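Local atomic coordinates of GTP cyclohydrolase 1 type 2 homolog (Thermus thermophilus, PDB entry 2YYB), a protein that is of unknown function but belongs to the GTP cyclohydrolase I type 2/NIF3 family and probably binds divalent metal ions. Residues G175-V180 / L203-A208; P137-A142 / P153-G158; F216-L221 / W233-H238; A48-A53 / D59-H64. One frame throughout, in Å; residues are numbered along the deposited sequence.

Contact 1. Residues G175-V180 / L203-A208; sequences GLLPKV and LNVIYA
The flat group beside the packing of Leu177 against Val205 is the Tyr207 ring, and Val205 CG1 sits over one of its faces, 3.3 Å above the plane and displaced toward the rim. Both residues belong to strand 204-207, an inner strand of the four-stranded mixed sheet of an alpha/beta domain in this DUF34/NIF3 protein. The segment facing it, a 3-10 turn within the connection from strand 166-169 to strand 184-187, meets the strand and its approach solely through apolar side chains. With CG1 set anti to its amide nitrogen (chi1 180°) and lying over the tyrosine, Val205 presents its other methyl, CG2, to Leu177 CD1 at 4.4 Å. Leu177 and Leu203 run alongside each other in opposite directions, sliding flank past flank. Phe185 of strand 184-187 touches Leu177 and Val180, while Thr198 of helix 195-200 touches Leu177 and Val205, and the cluster is buried between these elements. It illustrates how a short turn can be held to a sheet by a few branched side chains. Within the turn, Val180 N donates to Leu177 O at 3.0 Å. A single methyl, Leu203 CD2, serves both residues: it lies 4.0 Å from Leu177 CG and 4.3 Å from Val180 CB.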
loop_
_atom_site.group_PDB
_atom_site.type_symbol
_atom_site.label_atom_id
_atom_site.label_comp_id
_atom_site.label_asym_id
_atom_site.label_seq_id
_atom_site.Cartn_x
_atom_site.Cartn_y
_atom_site.Cartn_z
ATOM N N GLY A 175 0.317 8.718 22.159
ATOM C CA GLY A 175 -0.276 8.750 20.839
ATOM C C GLY A 175 -1.780 8.949 20.923
ATOM O O GLY A 175 -2.382 9.527 20.010
ATOM N N LEU A 176 -2.379 8.482 22.024
ATOM C CA LEU A 176 -3.825 8.598 22.260
ATOM C C LEU A 176 -4.283 9.937 22.860
ATOM O O LEU A 176 -5.478 10.140 23.069
ATOM C CB LEU A 176 -4.305 7.473 23.182
ATOM C CG LEU A 176 -4.474 6.053 22.625
ATOM C CD1 LEU A 176 -4.543 5.042 23.787
ATOM C CD2 LEU A 176 -5.733 5.988 21.762
ATOM N N LEU A 177 -3.344 10.840 23.134
ATOM C CA LEU A 177 -3.663 12.141 23.722
ATOM C C LEU A 177 -4.872 12.871 23.128
ATOM O O LEU A 177 -5.775 13.273 23.854
ATOM C CB LEU A 177 -2.450 13.060 23.636
ATOM C CG LEU A 177 -2.153 13.850 24.908
ATOM C CD1 LEU A 177 -1.989 12.891 26.062
ATOM C CD2 LEU A 177 -0.893 14.658 24.730
ATOM N N PRO A 178 -4.904 13.041 21.799
ATOM C CA PRO A 178 -5.989 13.725 21.094
ATOM C C PRO A 178 -7.408 13.247 21.361
ATOM O O PRO A 178 -8.360 14.008 21.187
ATOM C CB PRO A 178 -5.593 13.565 19.632
ATOM C CG PRO A 178 -4.858 12.272 19.627
ATOM C CD PRO A 178 -3.973 12.445 20.824
ATOM N N LYS A 179 -7.558 11.997 21.786
ATOM C CA LYS A 179 -8.883 11.450 22.061
ATOM C C LYS A 179 -9.236 11.476 23.553
ATOM O O LYS A 179 -10.390 11.292 23.931
ATOM C CB LYS A 179 -8.967 10.022 21.517
ATOM C CG LYS A 179 -8.830 9.929 19.995
ATOM C CD LYS A 179 -8.899 8.484 19.513
ATOM C CE LYS A 179 -9.221 8.384 18.016
ATOM N NZ LYS A 179 -8.152 8.953 17.131
ATOM N N VAL A 180 -8.240 11.724 24.396
ATOM C CA VAL A 180 -8.459 11.772 25.835
ATOM C C VAL A 180 -9.553 12.765 26.167
ATOM O O VAL A 180 -9.470 13.937 25.800
ATOM C CB VAL A 180 -7.178 12.193 26.589
ATOM C CG1 VAL A 180 -7.481 12.381 28.058
ATOM C CG2 VAL A 180 -6.106 11.136 26.418
ATOM N N LEU A 203 -5.217 19.532 29.706
ATOM C CA LEU A 203 -5.255 18.130 30.083
ATOM C C LEU A 203 -4.389 17.893 31.313
ATOM O O LEU A 203 -3.377 18.557 31.521
ATOM C CB LEU A 203 -4.721 17.276 28.936
ATOM C CG LEU A 203 -5.637 16.334 28.162
ATOM C CD1 LEU A 203 -6.921 17.021 27.778
ATOM C CD2 LEU A 203 -4.908 15.864 26.919
ATOM N N ASN A 204 -4.813 16.959 32.143
ATOM C CA ASN A 204 -4.047 16.586 33.316
ATOM C C ASN A 204 -3.459 15.265 32.873
ATOM O O ASN A 204 -4.198 14.393 32.386
ATOM C CB ASN A 204 -4.959 16.343 34.518
ATOM C CG ASN A 204 -5.255 17.603 35.307
ATOM O OD1 ASN A 204 -6.302 17.692 35.962
ATOM N ND2 ASN A 204 -4.335 18.577 35.273
ATOM N N VAL A 205 -2.145 15.116 33.006
ATOM C CA VAL A 205 -1.512 13.870 32.604
ATOM C C VAL A 205 -0.467 13.465 33.612
ATOM O O VAL A 205 0.329 14.298 34.047
ATOM C CB VAL A 205 -0.813 13.984 31.220
ATOM C CG1 VAL A 205 -0.161 12.651 30.855
ATOM C CG2 VAL A 205 -1.805 14.393 30.166
ATOM N N ILE A 206 -0.478 12.190 33.990
ATOM C CA ILE A 206 0.508 11.667 34.939
ATOM C C ILE A 206 1.289 10.548 34.241
ATOM O O ILE A 206 0.689 9.583 33.749
ATOM C CB ILE A 206 -0.150 11.028 36.210
ATOM C CG1 ILE A 206 -1.024 12.039 36.956
ATOM C CG2 ILE A 206 0.942 10.498 37.142
ATOM C CD1 ILE A 206 -0.239 13.086 37.683
ATOM N N TYR A 207 2.612 10.684 34.200
ATOM C CA TYR A 207 3.495 9.676 33.585
ATOM C C TYR A 207 4.142 8.875 34.709
ATOM O O TYR A 207 4.994 9.389 35.424
ATOM C CB TYR A 207 4.580 10.354 32.726
ATOM C CG TYR A 207 4.002 11.034 31.514
ATOM C CD1 TYR A 207 3.384 10.291 30.510
ATOM C CD2 TYR A 207 3.993 12.431 31.401
ATOM C CE1 TYR A 207 2.761 10.915 29.427
ATOM C CE2 TYR A 207 3.369 13.064 30.312
ATOM C CZ TYR A 207 2.756 12.295 29.339
ATOM O OH TYR A 207 2.102 12.887 28.292
ATOM N N ALA A 208 3.733 7.617 34.861
ATOM C CA ALA A 208 4.261 6.784 35.937
ATOM C C ALA A 208 5.322 5.742 35.557
ATOM O O ALA A 208 5.625 4.840 36.349
ATOM C CB ALA A 208 3.101 6.114 36.663
#

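Contact 2. Residues P137-A142 / P153-G158; sequences PLLQVA and PLVHQG
Leu139 extends toward Val155 and Gln157 because its CG stands anti to the backbone nitrogen (chi1 -169°), and the second torsion, 63°, then leaves CD2 as the methyl that does the touching. Gln157 offers the root of its chain: its CB lies 4.0 Å from Leu139 CD2, where the two side chains cross obliquely. Leu139 and Val155 meet instead tip to tip, methyl CD2 against methyl CG2 at 3.7 Å. The other branch of Val155 serves a second partner, with CG1 placed 4.4 Å from Ala142 CB. That small methyl also faces the pyrrolidine ring of Pro153, CB to CG at 4.1 Å, and the carbonyl oxygen of Ala142 lies against the same ring. No hydrogen bond joins the two segments, and cohesion comes from this row of apolar contacts. Val155 and Pro153 also touch Ile206 of the neighbouring strand 204-207. His156 points the other way, its ring meeting Phe195 edge-to-face. The arrangement is that of a layered alpha/beta domain, in which the start of helix 141-147 and the loop leading into it cover one face of strand 154-157, an edge strand of its four-stranded mixed sheet within the chain.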
loop_
_atom_site.group_PDB
_atom_site.type_symbol
_atom_site.label_atom_id
_atom_site.label_comp_id
_atom_site.label_asym_id
_atom_site.label_seq_id
_atom_site.Cartn_x
_atom_site.Cartn_y
_atom_site.Cartn_z
ATOM N N PRO A 137 -11.288 13.657 43.866
ATOM C CA PRO A 137 -10.100 13.776 44.717
ATOM C C PRO A 137 -9.098 14.718 44.063
ATOM O O PRO A 137 -9.117 14.911 42.844
ATOM C CB PRO A 137 -9.588 12.347 44.784
ATOM C CG PRO A 137 -9.810 11.880 43.394
ATOM C CD PRO A 137 -11.188 12.449 43.025
ATOM N N LEU A 138 -8.228 15.309 44.871
ATOM C CA LEU A 138 -7.221 16.228 44.360
ATOM C C LEU A 138 -6.336 15.522 43.340
ATOM O O LEU A 138 -6.612 14.385 42.962
ATOM C CB LEU A 138 -6.370 16.762 45.510
ATOM C CG LEU A 138 -5.751 15.724 46.451
ATOM C CD1 LEU A 138 -4.775 16.412 47.405
ATOM C CD2 LEU A 138 -6.857 15.004 47.223
ATOM N N LEU A 139 -5.278 16.185 42.883
ATOM C CA LEU A 139 -4.401 15.550 41.910
ATOM C C LEU A 139 -3.295 14.776 42.617
ATOM O O LEU A 139 -2.259 14.481 42.021
ATOM C CB LEU A 139 -3.792 16.581 40.954
ATOM C CG LEU A 139 -3.046 16.035 39.723
ATOM C CD1 LEU A 139 -4.006 15.267 38.837
ATOM C CD2 LEU A 139 -2.422 17.173 38.940
ATOM N N GLN A 140 -3.505 14.451 43.892
ATOM C CA GLN A 140 -2.501 13.672 44.606
ATOM C C GLN A 140 -2.781 12.193 44.497
ATOM O O GLN A 140 -2.591 11.408 45.426
ATOM C CB GLN A 140 -2.383 14.113 46.051
ATOM C CG GLN A 140 -1.670 15.461 46.149
ATOM C CD GLN A 140 -0.771 15.737 44.944
ATOM O OE1 GLN A 140 -1.258 15.983 43.836
ATOM N NE2 GLN A 140 0.542 15.696 45.159
ATOM N N VAL A 141 -3.269 11.849 43.313
ATOM C CA VAL A 141 -3.521 10.483 42.942
ATOM C C VAL A 141 -2.106 10.172 42.460
ATOM O O VAL A 141 -1.766 9.034 42.165
ATOM C CB VAL A 141 -4.509 10.391 41.761
ATOM C CG1 VAL A 141 -5.664 11.340 41.983
ATOM C CG2 VAL A 141 -3.801 10.703 40.455
ATOM N N ALA A 142 -1.298 11.231 42.389
ATOM C CA ALA A 142 0.096 11.153 41.975
ATOM C C ALA A 142 0.875 10.495 43.093
ATOM O O ALA A 142 1.983 10.004 42.900
ATOM C CB ALA A 142 0.647 12.540 41.725
ATOM N N PRO A 153 5.752 9.901 40.307
ATOM C CA PRO A 153 5.461 10.131 38.886
ATOM C C PRO A 153 5.630 11.573 38.416
ATOM O O PRO A 153 5.783 12.493 39.214
ATOM C CB PRO A 153 4.018 9.656 38.751
ATOM C CG PRO A 153 3.436 10.025 40.056
ATOM C CD PRO A 153 4.510 9.615 41.047
ATOM N N LEU A 154 5.623 11.745 37.101
ATOM C CA LEU A 154 5.744 13.058 36.491
ATOM C C LEU A 154 4.304 13.470 36.247
ATOM O O LEU A 154 3.490 12.682 35.747
ATOM C CB LEU A 154 6.500 12.970 35.166
ATOM C CG LEU A 154 6.596 14.241 34.320
ATOM C CD1 LEU A 154 7.414 15.286 35.046
ATOM C CD2 LEU A 154 7.222 13.914 32.970
ATOM N N VAL A 155 3.978 14.696 36.632
ATOM C CA VAL A 155 2.628 15.172 36.444
ATOM C C VAL A 155 2.640 16.484 35.689
ATOM O O VAL A 155 3.431 17.376 35.990
ATOM C CB VAL A 155 1.886 15.299 37.817
ATOM C CG1 VAL A 155 2.877 15.144 38.953
ATOM C CG2 VAL A 155 1.132 16.626 37.915
ATOM N N HIS A 156 1.779 16.556 34.678
ATOM C CA HIS A 156 1.615 17.735 33.843
ATOM C C HIS A 156 0.176 18.205 34.034
ATOM O O HIS A 156 -0.763 17.627 33.474
ATOM C CB HIS A 156 1.863 17.397 32.364
ATOM C CG HIS A 156 3.313 17.258 32.008
ATOM N ND1 HIS A 156 3.736 16.772 30.791
ATOM C CD2 HIS A 156 4.438 17.563 32.703
ATOM C CE1 HIS A 156 5.058 16.787 30.750
ATOM N NE2 HIS A 156 5.507 17.262 31.898
ATOM N N GLN A 157 0.007 19.245 34.842
ATOM C CA GLN A 157 -1.320 19.766 35.105
ATOM C C GLN A 157 -1.657 20.938 34.211
ATOM O O GLN A 157 -1.133 22.029 34.386
ATOM C CB GLN A 157 -1.447 20.200 36.566
ATOM C CG GLN A 157 -2.784 20.846 36.858
ATOM C CD GLN A 157 -2.897 21.418 38.253
ATOM O OE1 GLN A 157 -3.917 22.017 38.582
ATOM N NE2 GLN A 157 -1.863 21.234 39.087
ATOM N N GLY A 158 -2.539 20.713 33.256
ATOM C CA GLY A 158 -2.920 21.787 32.363
ATOM C C GLY A 158 -4.339 22.186 32.693
ATOM O O GLY A 158 -4.767 23.328 32.457
#

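Contact 3. Residues F216-L221 / W233-H238; sequences FGVKAL and WVFLDH
Cation-pi and CH-pi interactions come together where Lys219 lies over the Phe235 ring. Its NZ is 4.5 Å from the ring centroid and 15° off the normal, while CE is closer still, 3.5 Å from the same centroid and almost directly above it. The lysine CG sits beside the backbone nitrogen (chi1 -74°), and from there the chain runs out extended, carrying CE over the ring centre. These contacts join helix 216-229 to strand 233-235, an edge strand of the five-stranded mixed sheet within the chain; the two short axes run nearly antiparallel, at 165°, and approach to 9.4 Å. Replacing Phe235 by an alanine would probably strip the Lys219 ammonium of its aromatic cover, leave the chain freer to swing, and open a gap beside Val218. The purely apolar contact is an edge one: Val218 CG2 lies near the plane of the Phe235 ring, 4.2 Å from CE1. Val218 is itself about 4 Å, side chain to side chain, from His64, a predicted metal ligand. Backbone meets aromatic face at Trp233, where Lys219 O stands 3.9 Å above the indole plane toward its rim, and Lys219 CB comes within 4.1 Å of Trp233 CH2.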
loop_
_atom_site.group_PDB
_atom_site.type_symbol
_atom_site.label_atom_id
_atom_site.label_comp_id
_atom_site.label_asym_id
_atom_site.label_seq_id
_atom_site.Cartn_x
_atom_site.Cartn_y
_atom_site.Cartn_z
ATOM N N PHE A 216 1.946 -4.704 36.179
ATOM C CA PHE A 216 0.700 -5.271 36.690
ATOM C C PHE A 216 0.040 -6.433 35.944
ATOM O O PHE A 216 -0.623 -7.258 36.561
ATOM C CB PHE A 216 -0.302 -4.124 36.870
ATOM C CG PHE A 216 0.204 -3.034 37.767
ATOM C CD1 PHE A 216 0.200 -3.197 39.156
ATOM C CD2 PHE A 216 0.763 -1.874 37.228
ATOM C CE1 PHE A 216 0.755 -2.214 39.999
ATOM C CE2 PHE A 216 1.318 -0.889 38.055
ATOM C CZ PHE A 216 1.317 -1.055 39.439
ATOM N N GLY A 217 0.198 -6.504 34.635
ATOM C CA GLY A 217 -0.419 -7.595 33.903
ATOM C C GLY A 217 0.231 -8.953 34.170
ATOM O O GLY A 217 -0.426 -9.887 34.677
ATOM N N VAL A 218 1.516 -9.058 33.825
ATOM C CA VAL A 218 2.262 -10.293 34.014
ATOM C C VAL A 218 2.016 -10.826 35.414
ATOM O O VAL A 218 1.683 -11.992 35.567
ATOM C CB VAL A 218 3.818 -10.127 33.760
ATOM C CG1 VAL A 218 4.078 -9.953 32.298
ATOM C CG2 VAL A 218 4.376 -8.962 34.520
ATOM N N LYS A 219 2.137 -9.975 36.430
ATOM C CA LYS A 219 1.897 -10.449 37.794
ATOM C C LYS A 219 0.496 -11.034 37.946
ATOM O O LYS A 219 0.343 -12.167 38.402
ATOM C CB LYS A 219 2.114 -9.337 38.825
ATOM C CG LYS A 219 3.580 -8.984 39.059
ATOM C CD LYS A 219 3.732 -7.939 40.162
ATOM C CE LYS A 219 5.189 -7.566 40.393
ATOM N NZ LYS A 219 5.302 -6.496 41.431
ATOM N N ALA A 220 -0.526 -10.283 37.558
ATOM C CA ALA A 220 -1.880 -10.802 37.688
ATOM C C ALA A 220 -1.957 -12.146 36.959
ATOM O O ALA A 220 -2.310 -13.158 37.564
ATOM C CB ALA A 220 -2.907 -9.802 37.121
ATOM N N LEU A 221 -1.595 -12.163 35.678
ATOM C CA LEU A 221 -1.628 -13.395 34.884
ATOM C C LEU A 221 -1.010 -14.589 35.620
ATOM O O LEU A 221 -1.625 -15.642 35.713
ATOM C CB LEU A 221 -0.885 -13.202 33.559
ATOM C CG LEU A 221 -1.520 -13.677 32.246
ATOM C CD1 LEU A 221 -0.415 -13.840 31.200
ATOM C CD2 LEU A 221 -2.261 -14.985 32.437
ATOM N N TRP A 233 4.828 -19.395 41.055
ATOM C CA TRP A 233 5.455 -18.432 40.164
ATOM C C TRP A 233 6.362 -17.461 40.891
ATOM O O TRP A 233 6.292 -17.321 42.107
ATOM C CB TRP A 233 4.400 -17.662 39.355
ATOM C CG TRP A 233 3.514 -16.747 40.157
ATOM C CD1 TRP A 233 2.438 -17.108 40.908
ATOM C CD2 TRP A 233 3.642 -15.319 40.298
ATOM N NE1 TRP A 233 1.885 -15.999 41.510
ATOM C CE2 TRP A 233 2.605 -14.888 41.156
ATOM C CE3 TRP A 233 4.531 -14.364 39.783
ATOM C CZ2 TRP A 233 2.431 -13.540 41.516
ATOM C CZ3 TRP A 233 4.356 -13.013 40.142
ATOM C CH2 TRP A 233 3.312 -12.621 41.001
ATOM N N VAL A 234 7.234 -16.815 40.129
ATOM C CA VAL A 234 8.163 -15.834 40.663
ATOM C C VAL A 234 8.198 -14.627 39.723
ATOM O O VAL A 234 8.009 -14.774 38.521
ATOM C CB VAL A 234 9.573 -16.424 40.773
ATOM C CG1 VAL A 234 10.027 -16.937 39.421
ATOM C CG2 VAL A 234 10.531 -15.372 41.279
ATOM N N PHE A 235 8.410 -13.432 40.267
ATOM C CA PHE A 235 8.482 -12.239 39.431
ATOM C C PHE A 235 9.949 -11.895 39.218
ATOM O O PHE A 235 10.712 -11.765 40.172
ATOM C CB PHE A 235 7.765 -11.046 40.074
ATOM C CG PHE A 235 7.909 -9.755 39.291
ATOM C CD1 PHE A 235 7.270 -9.585 38.067
ATOM C CD2 PHE A 235 8.694 -8.711 39.776
ATOM C CE1 PHE A 235 7.411 -8.389 37.340
ATOM C CE2 PHE A 235 8.842 -7.516 39.056
ATOM C CZ PHE A 235 8.202 -7.355 37.842
ATOM N N LEU A 236 10.325 -11.768 37.948
ATOM C CA LEU A 236 11.691 -11.440 37.558
ATOM C C LEU A 236 11.734 -9.939 37.313
ATOM O O LEU A 236 11.154 -9.447 36.353
ATOM C CB LEU A 236 12.071 -12.240 36.305
ATOM C CG LEU A 236 11.929 -13.753 36.525
ATOM C CD1 LEU A 236 12.297 -14.498 35.289
ATOM C CD2 LEU A 236 12.810 -14.198 37.670
ATOM N N ASP A 237 12.428 -9.228 38.198
ATOM C CA ASP A 237 12.523 -7.768 38.178
ATOM C C ASP A 237 13.735 -7.178 37.449
ATOM O O ASP A 237 14.874 -7.520 37.748
ATOM C CB ASP A 237 12.513 -7.278 39.621
ATOM C CG ASP A 237 12.166 -5.824 39.743
ATOM O OD1 ASP A 237 12.394 -5.251 40.827
ATOM O OD2 ASP A 237 11.654 -5.253 38.765
ATOM N N HIS A 238 13.474 -6.277 36.500
ATOM C CA HIS A 238 14.528 -5.611 35.723
ATOM C C HIS A 238 14.136 -4.147 35.480
ATOM O O HIS A 238 13.850 -3.732 34.364
ATOM C CB HIS A 238 14.756 -6.341 34.373
ATOM C CG HIS A 238 13.686 -6.089 33.334
ATOM N ND1 HIS A 238 13.722 -5.010 32.471
ATOM C CD2 HIS A 238 12.553 -6.777 33.020
ATOM C CE1 HIS A 238 12.667 -5.044 31.676
ATOM N NE2 HIS A 238 11.941 -6.105 31.985
#

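Contact 4. Residues A48-A53 / D59-H64; sequences AIFRKA and DFLIVH
The helical hydrogen bond from Ala53 N to Ile49 O, 2.9 Å long, ties together two residues that both close on Leu61, one helical turn apart. Between them in sequence, Phe50 supplies the third wall, and all three converge on Leu61 CD2. This methyl lies 4.0 Å from Ile49 CG2, 4.1 Å from Ala53 CB and 3.6 Å from Phe50 CD1, with Phe50 CE1 equally near. Leu61 reaches this position because its CG is anti to the backbone nitrogen (chi1 -178°), which extends the branched end from the strand into the helix surface; there it crosses Ile49 and Phe50 at about right angles. The setting is a beta-alpha-beta unit formed by strand 39-42, helix 47-55 and strand 60-63, and the contact folds the helix back over the strand that follows it. Their short axes run at 149° and pass 10.3 Å apart. Helix 77-88, through Thr85 and Leu86, and Leu93 of strand 92-95 also pack on Phe50. The polar groups lie toward the ends of the strand segment. Asp59 makes a salt bridge to Lys33 and accepts a hydrogen bond from the backbone nitrogen of Arg37. At the other end is His64, a predicted ligand of a divalent metal, whose NE2 makes weak hydrogen bonds with Glu214 and Asp101. The chemistry across the contact is wholly apolar, which implies that helix and strand are held by the fit of buried hydrocarbon, with no hydrogen bond passing between them.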
loop_
_atom_site.group_PDB
_atom_site.type_symbol
_atom_site.label_atom_id
_atom_site.label_comp_id
_atom_site.label_asym_id
_atom_site.label_seq_id
_atom_site.Cartn_x
_atom_site.Cartn_y
_atom_site.Cartn_z
ATOM N N ALA A 48 19.263 -10.463 30.470
ATOM C CA ALA A 48 19.267 -10.391 31.927
ATOM C C ALA A 48 18.076 -11.141 32.519
ATOM O O ALA A 48 18.259 -12.041 33.334
ATOM C CB ALA A 48 19.273 -8.941 32.384
ATOM N N ILE A 49 16.867 -10.773 32.111
ATOM C CA ILE A 49 15.671 -11.454 32.587
ATOM C C ILE A 49 15.767 -12.966 32.370
ATOM O O ILE A 49 15.361 -13.748 33.237
ATOM C CB ILE A 49 14.396 -10.955 31.857
ATOM C CG1 ILE A 49 14.000 -9.579 32.387
ATOM C CG2 ILE A 49 13.251 -11.933 32.056
ATOM C CD1 ILE A 49 13.933 -9.528 33.917
ATOM N N PHE A 50 16.286 -13.375 31.213
ATOM C CA PHE A 50 16.415 -14.788 30.897
ATOM C C PHE A 50 17.377 -15.536 31.820
ATOM O O PHE A 50 17.103 -16.680 32.186
ATOM C CB PHE A 50 16.847 -14.958 29.444
ATOM C CG PHE A 50 15.790 -14.564 28.449
ATOM C CD1 PHE A 50 14.512 -14.208 28.878
ATOM C CD2 PHE A 50 16.065 -14.575 27.087
ATOM C CE1 PHE A 50 13.529 -13.873 27.973
ATOM C CE2 PHE A 50 15.089 -14.243 26.169
ATOM C CZ PHE A 50 13.809 -13.889 26.607
ATOM N N ARG A 51 18.495 -14.899 32.183
ATOM C CA ARG A 51 19.470 -15.495 33.094
ATOM C C ARG A 51 18.816 -15.690 34.469
ATOM O O ARG A 51 19.042 -16.709 35.129
ATOM C CB ARG A 51 20.712 -14.602 33.243
ATOM C CG ARG A 51 21.710 -14.684 32.094
ATOM C CD ARG A 51 22.487 -15.996 32.124
ATOM N NE ARG A 51 22.837 -16.478 30.788
ATOM C CZ ARG A 51 23.368 -17.676 30.543
ATOM N NH1 ARG A 51 23.617 -18.511 31.550
ATOM N NH2 ARG A 51 23.628 -18.056 29.295
ATOM N N LYS A 52 18.015 -14.709 34.892
ATOM C CA LYS A 52 17.313 -14.794 36.169
ATOM C C LYS A 52 16.297 -15.928 36.134
ATOM O O LYS A 52 16.128 -16.639 37.122
ATOM C CB LYS A 52 16.569 -13.495 36.505
ATOM C CG LYS A 52 17.431 -12.306 36.865
ATOM C CD LYS A 52 16.608 -11.360 37.732
ATOM C CE LYS A 52 17.287 -10.021 37.968
ATOM N NZ LYS A 52 17.269 -9.190 36.723
ATOM N N ALA A 53 15.610 -16.092 35.007
ATOM C CA ALA A 53 14.630 -17.170 34.892
ATOM C C ALA A 53 15.369 -18.500 35.010
ATOM O O ALA A 53 14.860 -19.459 35.585
ATOM C CB ALA A 53 13.900 -17.092 33.567
ATOM N N ASP A 59 10.163 -22.474 34.169
ATOM C CA ASP A 59 9.923 -23.344 33.003
ATOM C C ASP A 59 9.090 -22.631 31.945
ATOM O O ASP A 59 9.195 -22.908 30.755
ATOM C CB ASP A 59 9.150 -24.620 33.396
ATOM C CG ASP A 59 9.921 -25.497 34.334
ATOM O OD1 ASP A 59 11.122 -25.724 34.065
ATOM O OD2 ASP A 59 9.335 -25.965 35.331
ATOM N N PHE A 60 8.244 -21.723 32.404
ATOM C CA PHE A 60 7.340 -21.012 31.528
ATOM C C PHE A 60 7.403 -19.531 31.862
ATOM O O PHE A 60 6.791 -19.081 32.833
ATOM C CB PHE A 60 5.928 -21.542 31.758
ATOM C CG PHE A 60 4.978 -21.242 30.652
ATOM C CD1 PHE A 60 4.812 -22.139 29.603
ATOM C CD2 PHE A 60 4.236 -20.063 30.660
ATOM C CE1 PHE A 60 3.904 -21.856 28.564
ATOM C CE2 PHE A 60 3.339 -19.781 29.633
ATOM C CZ PHE A 60 3.171 -20.674 28.584
ATOM N N LEU A 61 8.161 -18.793 31.056
ATOM C CA LEU A 61 8.351 -17.347 31.221
ATOM C C LEU A 61 7.325 -16.559 30.412
ATOM O O LEU A 61 7.190 -16.742 29.189
ATOM C CB LEU A 61 9.761 -16.950 30.771
ATOM C CG LEU A 61 10.127 -15.487 30.920
ATOM C CD1 LEU A 61 9.758 -15.018 32.319
ATOM C CD2 LEU A 61 11.597 -15.290 30.664
ATOM N N ILE A 62 6.589 -15.701 31.111
ATOM C CA ILE A 62 5.574 -14.863 30.493
ATOM C C ILE A 62 6.064 -13.413 30.482
ATOM O O ILE A 62 6.437 -12.875 31.527
ATOM C CB ILE A 62 4.270 -14.933 31.294
ATOM C CG1 ILE A 62 3.759 -16.381 31.305
ATOM C CG2 ILE A 62 3.251 -13.918 30.728
ATOM C CD1 ILE A 62 2.521 -16.612 32.132
ATOM N N VAL A 63 6.074 -12.783 29.313
ATOM C CA VAL A 63 6.511 -11.389 29.228
ATOM C C VAL A 63 5.510 -10.549 28.432
ATOM O O VAL A 63 4.795 -11.072 27.565
ATOM C CB VAL A 63 7.912 -11.274 28.574
ATOM C CG1 VAL A 63 8.940 -12.032 29.416
ATOM C CG2 VAL A 63 7.863 -11.802 27.131
ATOM N N HIS A 64 5.456 -9.251 28.736
ATOM C CA HIS A 64 4.541 -8.337 28.040
ATOM C C HIS A 64 5.187 -7.921 26.718
ATOM O O HIS A 64 4.505 -7.794 25.697
ATOM C CB HIS A 64 4.248 -7.103 28.908
ATOM C CG HIS A 64 3.288 -6.125 28.285
ATOM N ND1 HIS A 64 1.998 -6.462 27.931
ATOM C CD2 HIS A 64 3.440 -4.824 27.936
ATOM C CE1 HIS A 64 1.400 -5.417 27.387
ATOM N NE2 HIS A 64 2.254 -4.410 27.375
#

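The four contacts fall into two pairs, one for each sheet. Contacts 1 and 2 share the four-stranded sheet, where a probable hydrogen bond of 2.7 Å from Tyr207 N to Leu154 O joins their strands. Contacts 3 and 4 share the five-stranded sheet and meet where Leu236 packs on Ala53 and Lys52 NZ probably bonds to Asp237 O. Contacts 1 and 4 are buried and purely aliphatic or aromatic. Contacts 2 and 3 sit at strands outermost within this chain and are only partly buried; of these, contact 3 brings in a charge over a ring. Contact 4 contains the predicted metal ligand His64 and contact 3 borders it; contacts 1 and 2 lie away.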